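Local coordinates for glycoside Hydrolase Family 43_12 (Metagenome, PDB 7JVH), which probably hydrolyses glycosidic bonds in plant cell-wall polysaccharides, as a family 43 glycoside hydrolase found in the capybara gut metagenome, at residues N77-I88 with C115-I126; F89-Q99 with V367-F377. One frame throughout, in Å; residues are numbered along the deposited sequence.

The two contacts illustrate how one strand can serve both the buried centre and the rim of a fold. Strand 85-91 runs through both: its start belongs to contact 1 and its end to contact 2, where it turns back into its neighbour, strand 98-102. Contact 1 is buried near the centre of the chain and joins two successive blades of the propeller through a backbone bridge and mostly apolar side chains. Contact 2 is partly exposed and fastens the blade's outer hairpin to residues 367-377, the loop leading toward the C-terminal domain; there a side-chain amide, held by a neighbouring carboxylate, a backbone bond and aromatic rings do the work. Pro87 and Gln99 pack together where the contacts meet.

Contact 1 of 2, residues N77-I88 with C115-I126; sequences NSSFAMFPGVPI and CGISAGIYAPAI
Phe80 and Ile121 form a lone antiparallel hydrogen-bonded pair, an example of a loop docked on the start of a strand by a single bridge. Phe80 N donates to Ile121 O over 3.1 Å, and Ile121 N returns an almost straight bond to Phe80 O, 3.2 Å long at 171°. The Ile121 oxygen also takes a weak bond from Ser79 N and lies over the centre of one face of the Phe80 ring, 3.7 Å above its plane. This follows from the side chain folding back beside its own backbone N (chi1 -54°), the N that binds the same carbonyl. The ring's edge meets a second carbonyl, with CD1 3.2 Å from Ala119 O, while Phe80 CE1 rests 3.8 Å from Tyr122 CD1, the two ring planes inclined at 57°. With an alanine at Phe80, the carbonyl of Ile121 would probably lose its aromatic cover and the Tyr122 ring a packing partner. Farther along, the side chains of Val86 and Ile121 cross at about a right angle, their CG2 methyls 3.5 Å apart, and the Pro124 ring presses on the peptide between Asn77 and Ser78.

A second shell fixes these groups. Tyr122 OH bonds to Ser118 O (2.7 Å), tying the ring to the 116-119 turn, and Val86 N donates to Ser79 OG (2.8 Å). A water bridges Ala81 N and Ile117 O. Gly120, at positive phi, lies where a side chain would collide with Phe80 O.

The bridge links the first two blades of the five-bladed propeller characteristic of family 43. Thr139 and Glu141 of strand 134-142 pack on Ile121, and Phe556, from the C-terminal domain, meets the rings of Phe80 and Tyr122; Val76 of strand 72-76 touches Val86, Pro124 and Ile126.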
loop_
_atom_site.group_PDB
_atom_site.type_symbol
_atom_site.label_atom_id
_atom_site.label_comp_id
_atom_site.label_asym_id
_atom_site.label_seq_id
_atom_site.Cartn_x
_atom_site.Cartn_y
_atom_site.Cartn_z
ATOM N N ASN A 77 2.659 3.349 5.400
ATOM C CA ASN A 77 1.568 2.521 4.894
ATOM C C ASN A 77 1.869 1.011 5.030
ATOM O O ASN A 77 3.033 0.591 5.102
ATOM C CB ASN A 77 1.335 2.848 3.418
ATOM C CG ASN A 77 1.040 4.320 3.182
ATOM O OD1 ASN A 77 1.920 5.117 2.811
ATOM N ND2 ASN A 77 -0.217 4.692 3.391
ATOM N N SER A 78 0.806 0.204 5.064
ATOM C CA SER A 78 0.903 -1.240 4.997
ATOM C C SER A 78 1.310 -1.653 3.585
ATOM O O SER A 78 1.128 -0.894 2.644
ATOM C CB SER A 78 -0.424 -1.899 5.390
ATOM O OG SER A 78 -1.517 -1.340 4.710
ATOM N N SER A 79 1.884 -2.859 3.454
ATOM C CA SER A 79 2.442 -3.336 2.197
ATOM C C SER A 79 2.346 -4.836 1.941
ATOM O O SER A 79 2.679 -5.303 0.844
ATOM C CB SER A 79 3.902 -2.888 2.069
ATOM O OG SER A 79 4.655 -3.204 3.221
ATOM N N PHE A 80 1.943 -5.606 2.956
ATOM C CA PHE A 80 1.637 -7.029 2.802
ATOM C C PHE A 80 2.884 -7.810 2.327
ATOM O O PHE A 80 3.909 -7.758 3.006
ATOM C CB PHE A 80 0.331 -7.150 1.988
ATOM C CG PHE A 80 -0.778 -6.355 2.606
ATOM C CD1 PHE A 80 -1.532 -6.889 3.635
ATOM C CD2 PHE A 80 -0.995 -5.041 2.250
ATOM C CE1 PHE A 80 -2.517 -6.152 4.256
ATOM C CE2 PHE A 80 -1.987 -4.296 2.896
ATOM C CZ PHE A 80 -2.737 -4.858 3.896
ATOM N N ALA A 81 2.827 -8.489 1.180
ATOM C CA ALA A 81 3.955 -9.321 0.720
ATOM C C ALA A 81 5.015 -8.642 -0.151
ATOM O O ALA A 81 5.929 -9.295 -0.655
ATOM C CB ALA A 81 3.426 -10.571 0.022
HETATM N N MSE A 82 4.888 -7.328 -0.345
HETATM C CA MSE A 82 5.813 -6.588 -1.194
HETATM C C MSE A 82 7.097 -6.342 -0.408
HETATM O O MSE A 82 7.061 -6.240 0.819
HETATM C CB MSE A 82 5.180 -5.271 -1.656
HETATM C CG MSE A 82 3.903 -5.438 -2.472
HETATM SE SE MSE A 82 3.127 -3.662 -2.884
HETATM C CE MSE A 82 1.372 -3.808 -3.763
ATOM N N PHE A 83 8.229 -6.284 -1.116
ATOM C CA PHE A 83 9.513 -5.996 -0.495
ATOM C C PHE A 83 10.305 -4.996 -1.332
ATOM O O PHE A 83 10.421 -5.160 -2.546
ATOM C CB PHE A 83 10.341 -7.260 -0.291
ATOM C CG PHE A 83 11.575 -7.030 0.523
ATOM C CD1 PHE A 83 11.524 -7.096 1.916
ATOM C CD2 PHE A 83 12.770 -6.695 -0.082
ATOM C CE1 PHE A 83 12.670 -6.866 2.664
ATOM C CE2 PHE A 83 13.907 -6.455 0.663
ATOM C CZ PHE A 83 13.864 -6.551 2.031
ATOM N N PRO A 84 10.880 -3.922 -0.733
ATOM C CA PRO A 84 10.775 -3.654 0.703
ATOM C C PRO A 84 9.371 -3.269 1.115
ATOM O O PRO A 84 8.556 -2.938 0.260
ATOM C CB PRO A 84 11.727 -2.484 0.888
ATOM C CG PRO A 84 11.717 -1.799 -0.438
ATOM C CD PRO A 84 11.661 -2.889 -1.437
ATOM N N GLY A 85 9.101 -3.322 2.426
ATOM C CA GLY A 85 7.781 -3.068 2.977
ATOM C C GLY A 85 7.730 -1.760 3.731
ATOM O O GLY A 85 8.762 -1.231 4.124
ATOM N N VAL A 86 6.507 -1.253 3.918
ATOM C CA VAL A 86 6.212 -0.011 4.645
ATOM C C VAL A 86 6.960 1.176 4.047
ATOM O O VAL A 86 8.008 1.576 4.555
ATOM C CB VAL A 86 6.504 -0.148 6.163
ATOM C CG1 VAL A 86 6.045 1.093 6.935
ATOM C CG2 VAL A 86 5.856 -1.410 6.699
ATOM N N PRO A 87 6.437 1.794 2.961
ATOM C CA PRO A 87 7.095 2.959 2.371
ATOM C C PRO A 87 6.919 4.125 3.323
ATOM O O PRO A 87 5.883 4.191 3.992
ATOM C CB PRO A 87 6.325 3.174 1.073
ATOM C CG PRO A 87 4.982 2.574 1.326
ATOM C CD PRO A 87 5.179 1.433 2.287
ATOM N N ILE A 88 7.930 4.997 3.408
ATOM C CA ILE A 88 7.898 6.134 4.315
ATOM C C ILE A 88 8.129 7.452 3.557
ATOM O O ILE A 88 9.118 7.606 2.824
ATOM C CB ILE A 88 8.869 5.936 5.499
ATOM C CG1 ILE A 88 8.865 7.167 6.416
ATOM C CG2 ILE A 88 10.275 5.587 5.015
ATOM C CD1 ILE A 88 9.415 6.894 7.801
ATOM N N CYS A 115 5.222 -15.763 1.965
ATOM C CA CYS A 115 4.133 -14.970 2.510
ATOM C C CYS A 115 2.901 -15.022 1.615
ATOM O O CYS A 115 3.008 -14.895 0.394
ATOM C CB CYS A 115 4.609 -13.532 2.638
ATOM S SG CYS A 115 3.524 -12.379 3.528
ATOM N N GLY A 116 1.728 -15.198 2.226
ATOM C CA GLY A 116 0.466 -15.091 1.537
ATOM C C GLY A 116 0.212 -13.647 1.082
ATOM O O GLY A 116 0.556 -12.667 1.785
ATOM N N ILE A 117 -0.413 -13.525 -0.096
ATOM C CA ILE A 117 -0.654 -12.256 -0.757
ATOM C C ILE A 117 -1.392 -11.260 0.137
ATOM O O ILE A 117 -1.142 -10.057 0.048
ATOM C CB ILE A 117 -1.434 -12.464 -2.070
ATOM C CG1 ILE A 117 -1.314 -11.241 -2.965
ATOM C CG2 ILE A 117 -2.889 -12.825 -1.796
ATOM C CD1 ILE A 117 0.063 -11.043 -3.559
ATOM N N SER A 118 -2.277 -11.763 1.010
ATOM C CA SER A 118 -3.029 -10.957 1.950
ATOM C C SER A 118 -2.589 -11.178 3.403
ATOM O O SER A 118 -3.394 -11.089 4.335
ATOM C CB SER A 118 -4.515 -11.241 1.771
ATOM O OG SER A 118 -4.851 -12.522 2.227
ATOM N N ALA A 119 -1.297 -11.474 3.571
ATOM C CA ALA A 119 -0.661 -11.600 4.877
ATOM C C ALA A 119 0.446 -10.532 4.952
ATOM O O ALA A 119 0.256 -9.434 4.472
ATOM C CB ALA A 119 -0.117 -13.026 5.061
ATOM N N GLY A 120 1.598 -10.872 5.547
ATOM C CA GLY A 120 2.738 -9.982 5.616
ATOM C C GLY A 120 2.464 -8.792 6.531
ATOM O O GLY A 120 1.924 -8.943 7.636
ATOM N N ILE A 121 2.827 -7.596 6.052
ATOM C CA ILE A 121 2.780 -6.371 6.856
ATOM C C ILE A 121 1.394 -5.724 6.845
ATOM O O ILE A 121 0.962 -5.159 5.845
ATOM C CB ILE A 121 3.814 -5.351 6.365
ATOM C CG1 ILE A 121 5.228 -5.934 6.410
ATOM C CG2 ILE A 121 3.727 -4.084 7.197
ATOM C CD1 ILE A 121 5.708 -6.349 7.778
ATOM N N TYR A 122 0.708 -5.810 7.991
ATOM C CA TYR A 122 -0.607 -5.192 8.192
ATOM C C TYR A 122 -0.447 -3.696 8.595
ATOM O O TYR A 122 0.638 -3.113 8.461
ATOM C CB TYR A 122 -1.417 -6.006 9.211
ATOM C CG TYR A 122 -2.146 -7.196 8.597
ATOM C CD1 TYR A 122 -1.603 -7.909 7.511
ATOM C CD2 TYR A 122 -3.371 -7.617 9.099
ATOM C CE1 TYR A 122 -2.270 -8.995 6.955
ATOM C CE2 TYR A 122 -4.048 -8.689 8.518
ATOM C CZ TYR A 122 -3.487 -9.376 7.449
ATOM O OH TYR A 122 -4.174 -10.416 6.883
ATOM N N ALA A 123 -1.544 -3.079 9.046
ATOM C CA ALA A 123 -1.573 -1.659 9.402
ATOM C C ALA A 123 -0.349 -1.210 10.188
ATOM O O ALA A 123 -0.051 -1.747 11.248
ATOM C CB ALA A 123 -2.828 -1.337 10.184
ATOM N N PRO A 124 0.428 -0.240 9.672
ATOM C CA PRO A 124 1.519 0.366 10.427
ATOM C C PRO A 124 1.039 1.506 11.327
ATOM O O PRO A 124 0.022 2.138 11.020
ATOM C CB PRO A 124 2.401 0.928 9.312
ATOM C CG PRO A 124 1.446 1.317 8.256
ATOM C CD PRO A 124 0.337 0.294 8.301
ATOM N N ALA A 125 1.757 1.736 12.432
ATOM C CA ALA A 125 1.623 2.944 13.243
ATOM C C ALA A 125 3.005 3.522 13.561
ATOM O O ALA A 125 3.786 2.909 14.284
ATOM C CB ALA A 125 0.845 2.653 14.517
ATOM N N ILE A 126 3.312 4.690 12.987
ATOM C CA ILE A 126 4.571 5.402 13.244
ATOM C C ILE A 126 4.344 6.454 14.349
ATOM O O ILE A 126 3.245 6.951 14.514
ATOM C CB ILE A 126 5.154 6.026 11.944
ATOM C CG1 ILE A 126 6.607 6.472 12.164
ATOM C CG2 ILE A 126 4.315 7.197 11.446
ATOM C CD1 ILE A 126 7.261 7.079 10.944
HETATM O O HOH W 1 0.983 -8.881 -1.228
#

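Contact 2 of 2, residues F89-Q99 with V367-F377; sequences FHSTDLINWVQ and VENKTGKDGFF
The side-chain amide of Asn96 imitates a strand partner: OD1 accepts from Lys370 N (2.7 Å) while ND2 donates to Glu368 O (3.1 Å), so one side chain engages the backbone on both sides of Asn369. The same ND2 also gives a bond, lying in the amide plane, to Asp93 OD2 (2.8 Å), which helps fix the amide's rotation. Asp93 is itself anchored, its OD1 taking Ile95 N (an Asx turn) and also Asn96 N, which completes an Asx motif, and Val367 CG1 rests 3.4 Å from Asp93 CB. Asn96 CB makes a CH-pi contact over the Phe376 ring, 3.6 Å from its centroid. Next along, Phe377 N donates to Trp97 O (2.7 Å). With chi1 at -160° the Phe377 side chain swings away from its own N, which brings its ring to Phe89, whose edge points into its face in a T-shaped pair with centroids 5.0 Å apart.

The loop of 367-377 has no regular strand, yet amide and backbone hydrogen bonds with aromatic packing hold it to the hairpin of strands 85-91 and 98-102. A water joins Lys370 NZ and, weakly, Asp93 OD2, so any attraction between their charges is probably indirect.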
loop_
_atom_site.group_PDB
_atom_site.type_symbol
_atom_site.label_atom_id
_atom_site.label_comp_id
_atom_site.label_asym_id
_atom_site.label_seq_id
_atom_site.Cartn_x
_atom_site.Cartn_y
_atom_site.Cartn_z
ATOM N N PHE A 89 7.182 8.385 3.720
ATOM C CA PHE A 89 7.190 9.678 3.040
ATOM C C PHE A 89 7.461 10.797 4.033
ATOM O O PHE A 89 7.000 10.742 5.166
ATOM C CB PHE A 89 5.858 9.898 2.327
ATOM C CG PHE A 89 5.531 8.835 1.311
ATOM C CD1 PHE A 89 4.822 7.704 1.690
ATOM C CD2 PHE A 89 5.941 8.952 -0.017
ATOM C CE1 PHE A 89 4.507 6.711 0.764
ATOM C CE2 PHE A 89 5.649 7.962 -0.942
ATOM C CZ PHE A 89 4.929 6.838 -0.548
ATOM N N HIS A 90 8.229 11.800 3.594
ATOM C CA HIS A 90 8.551 12.995 4.391
ATOM C C HIS A 90 8.006 14.261 3.730
ATOM O O HIS A 90 8.025 14.378 2.521
ATOM C CB HIS A 90 10.068 13.090 4.623
ATOM C CG HIS A 90 10.542 14.444 5.059
ATOM N ND1 HIS A 90 11.000 15.397 4.173
ATOM C CD2 HIS A 90 10.648 14.998 6.292
ATOM C CE1 HIS A 90 11.355 16.483 4.843
ATOM N NE2 HIS A 90 11.159 16.264 6.129
ATOM N N SER A 91 7.507 15.187 4.553
ATOM C CA SER A 91 6.938 16.463 4.102
ATOM C C SER A 91 6.977 17.519 5.215
ATOM O O SER A 91 6.805 17.196 6.394
ATOM C CB SER A 91 5.499 16.255 3.630
ATOM O OG SER A 91 4.853 17.481 3.307
ATOM N N THR A 92 7.196 18.778 4.829
ATOM C CA THR A 92 7.148 19.898 5.763
ATOM C C THR A 92 5.828 20.663 5.710
ATOM O O THR A 92 5.608 21.540 6.533
ATOM C CB THR A 92 8.297 20.884 5.517
ATOM O OG1 THR A 92 8.263 21.320 4.158
ATOM C CG2 THR A 92 9.630 20.233 5.802
ATOM N N ASP A 93 4.958 20.304 4.760
ATOM C CA ASP A 93 3.714 21.030 4.495
ATOM C C ASP A 93 2.445 20.182 4.311
ATOM O O ASP A 93 1.373 20.732 4.099
ATOM C CB ASP A 93 3.898 21.929 3.266
ATOM C CG ASP A 93 4.205 21.145 1.988
ATOM O OD1 ASP A 93 3.695 20.017 1.808
ATOM O OD2 ASP A 93 4.953 21.673 1.145
ATOM N N LEU A 94 2.586 18.850 4.373
ATOM C CA LEU A 94 1.526 17.792 4.256
ATOM C C LEU A 94 0.933 17.663 2.852
ATOM O O LEU A 94 -0.027 16.927 2.720
ATOM C CB LEU A 94 0.392 17.942 5.273
ATOM C CG LEU A 94 0.769 18.013 6.743
ATOM C CD1 LEU A 94 -0.441 18.418 7.543
ATOM C CD2 LEU A 94 1.286 16.680 7.228
ATOM N N ILE A 95 1.449 18.389 1.869
ATOM C CA ILE A 95 0.961 18.287 0.464
ATOM C C ILE A 95 2.079 17.765 -0.432
ATOM O O ILE A 95 1.814 16.939 -1.276
ATOM C CB ILE A 95 0.474 19.653 -0.035
ATOM C CG1 ILE A 95 -0.511 20.282 0.943
ATOM C CG2 ILE A 95 -0.120 19.528 -1.420
ATOM C CD1 ILE A 95 -1.932 20.100 0.557
ATOM N N ASN A 96 3.282 18.272 -0.240
ATOM C CA ASN A 96 4.422 17.856 -1.080
ATOM C C ASN A 96 5.230 16.814 -0.322
ATOM O O ASN A 96 5.880 17.154 0.653
ATOM C CB ASN A 96 5.222 19.066 -1.546
ATOM C CG ASN A 96 4.320 20.114 -2.151
ATOM O OD1 ASN A 96 3.901 19.991 -3.289
ATOM N ND2 ASN A 96 3.978 21.123 -1.378
ATOM N N TRP A 97 5.183 15.584 -0.813
ATOM C CA TRP A 97 5.861 14.462 -0.131
ATOM C C TRP A 97 7.000 13.889 -0.965
ATOM O O TRP A 97 6.880 13.823 -2.178
ATOM C CB TRP A 97 4.829 13.377 0.134
ATOM C CG TRP A 97 3.712 13.788 1.031
ATOM C CD1 TRP A 97 2.523 14.335 0.672
ATOM C CD2 TRP A 97 3.660 13.607 2.448
ATOM N NE1 TRP A 97 1.741 14.521 1.771
ATOM C CE2 TRP A 97 2.414 14.088 2.874
ATOM C CE3 TRP A 97 4.549 13.095 3.390
ATOM C CZ2 TRP A 97 2.037 14.076 4.208
ATOM C CZ3 TRP A 97 4.176 13.085 4.709
ATOM C CH2 TRP A 97 2.937 13.569 5.106
ATOM N N VAL A 98 8.075 13.540 -0.277
ATOM C CA VAL A 98 9.224 12.821 -0.823
ATOM C C VAL A 98 9.286 11.461 -0.113
ATOM O O VAL A 98 9.279 11.403 1.122
ATOM C CB VAL A 98 10.541 13.607 -0.584
ATOM C CG1 VAL A 98 11.746 12.845 -1.128
ATOM C CG2 VAL A 98 10.467 14.982 -1.214
ATOM N N GLN A 99 9.334 10.376 -0.897
ATOM C CA GLN A 99 9.593 9.043 -0.354
ATOM C C GLN A 99 11.072 8.978 0.015
ATOM O O GLN A 99 11.936 9.109 -0.857
ATOM C CB GLN A 99 9.231 7.922 -1.336
ATOM C CG GLN A 99 9.459 6.529 -0.752
ATOM C CD GLN A 99 8.691 5.400 -1.438
ATOM O OE1 GLN A 99 8.138 5.570 -2.507
ATOM N NE2 GLN A 99 8.670 4.225 -0.803
ATOM N N VAL A 367 1.007 27.383 1.118
ATOM C CA VAL A 367 1.653 26.217 0.442
ATOM C C VAL A 367 1.286 26.131 -1.036
ATOM O O VAL A 367 0.116 26.263 -1.355
ATOM C CB VAL A 367 1.349 24.890 1.157
ATOM C CG1 VAL A 367 2.438 23.874 0.891
ATOM C CG2 VAL A 367 1.190 25.094 2.646
ATOM N N GLU A 368 2.282 25.883 -1.881
ATOM C CA GLU A 368 2.050 25.737 -3.338
ATOM C C GLU A 368 2.210 24.264 -3.724
ATOM O O GLU A 368 3.015 23.570 -3.109
ATOM C CB GLU A 368 2.954 26.655 -4.160
ATOM C CG GLU A 368 4.299 26.919 -3.522
ATOM C CD GLU A 368 5.116 28.027 -4.162
ATOM O OE1 GLU A 368 6.039 27.704 -4.917
ATOM O OE2 GLU A 368 4.827 29.203 -3.898
ATOM N N ASN A 369 1.453 23.845 -4.730
ATOM C CA ASN A 369 1.416 22.452 -5.223
ATOM C C ASN A 369 2.637 22.130 -6.082
ATOM O O ASN A 369 2.680 22.565 -7.221
ATOM C CB ASN A 369 0.120 22.243 -5.991
ATOM C CG ASN A 369 -0.276 20.796 -6.090
ATOM O OD1 ASN A 369 0.549 19.961 -6.405
ATOM N ND2 ASN A 369 -1.532 20.506 -5.837
ATOM N N LYS A 370 3.581 21.371 -5.535
ATOM C CA LYS A 370 4.771 20.931 -6.242
ATOM C C LYS A 370 4.746 19.418 -6.509
ATOM O O LYS A 370 5.772 18.826 -6.816
ATOM C CB LYS A 370 6.020 21.342 -5.454
ATOM C CG LYS A 370 6.127 22.838 -5.265
ATOM C CD LYS A 370 7.382 23.270 -4.513
ATOM C CE LYS A 370 7.300 22.971 -3.015
ATOM N NZ LYS A 370 8.337 23.723 -2.257
ATOM N N THR A 371 3.562 18.806 -6.419
ATOM C CA THR A 371 3.415 17.372 -6.647
ATOM C C THR A 371 3.915 17.040 -8.053
ATOM O O THR A 371 3.640 17.768 -9.002
ATOM C CB THR A 371 1.965 16.889 -6.470
ATOM O OG1 THR A 371 1.109 17.588 -7.386
ATOM C CG2 THR A 371 1.484 17.123 -5.033
ATOM N N GLY A 372 4.754 16.021 -8.155
ATOM C CA GLY A 372 5.290 15.616 -9.462
ATOM C C GLY A 372 6.443 16.493 -9.890
ATOM O O GLY A 372 7.133 16.128 -10.842
ATOM N N LYS A 373 6.644 17.614 -9.205
ATOM C CA LYS A 373 7.754 18.519 -9.583
ATOM C C LYS A 373 8.936 18.221 -8.673
ATOM O O LYS A 373 8.702 17.835 -7.551
ATOM C CB LYS A 373 7.332 19.987 -9.481
ATOM C CG LYS A 373 6.466 20.529 -10.611
ATOM C CD LYS A 373 6.423 19.645 -11.830
ATOM C CE LYS A 373 5.221 19.899 -12.711
ATOM N NZ LYS A 373 4.182 18.858 -12.540
ATOM N N ASP A 374 10.149 18.417 -9.177
ATOM C CA ASP A 374 11.400 18.152 -8.426
ATOM C C ASP A 374 11.410 16.691 -7.989
ATOM O O ASP A 374 11.073 15.816 -8.811
ATOM C CB ASP A 374 11.617 19.135 -7.277
ATOM C CG ASP A 374 12.125 20.489 -7.743
ATOM O OD1 ASP A 374 11.331 21.236 -8.342
ATOM O OD2 ASP A 374 13.313 20.781 -7.501
ATOM N N GLY A 375 11.775 16.438 -6.737
ATOM C CA GLY A 375 11.822 15.048 -6.264
ATOM C C GLY A 375 10.573 14.681 -5.506
ATOM O O GLY A 375 10.608 13.695 -4.788
ATOM N N PHE A 376 9.506 15.449 -5.687
ATOM C CA PHE A 376 8.242 15.216 -4.960
ATOM C C PHE A 376 7.436 14.114 -5.624
ATOM O O PHE A 376 7.482 13.972 -6.831
ATOM C CB PHE A 376 7.417 16.494 -4.907
ATOM C CG PHE A 376 7.950 17.471 -3.901
ATOM C CD1 PHE A 376 7.876 17.195 -2.554
ATOM C CD2 PHE A 376 8.569 18.635 -4.303
ATOM C CE1 PHE A 376 8.390 18.080 -1.628
ATOM C CE2 PHE A 376 9.082 19.514 -3.374
ATOM C CZ PHE A 376 8.992 19.236 -2.040
ATOM N N PHE A 377 6.702 13.392 -4.793
ATOM C CA PHE A 377 5.846 12.304 -5.207
ATOM C C PHE A 377 4.746 12.862 -6.105
ATOM O O PHE A 377 4.201 13.924 -5.816
ATOM C CB PHE A 377 5.259 11.638 -3.958
ATOM C CG PHE A 377 4.743 10.246 -4.179
ATOM C CD1 PHE A 377 5.617 9.213 -4.471
ATOM C CD2 PHE A 377 3.393 9.959 -4.046
ATOM C CE1 PHE A 377 5.142 7.917 -4.651
ATOM C CE2 PHE A 377 2.915 8.679 -4.249
ATOM C CZ PHE A 377 3.790 7.644 -4.535
HETATM O O HOH W 2 8.090 22.378 0.339
#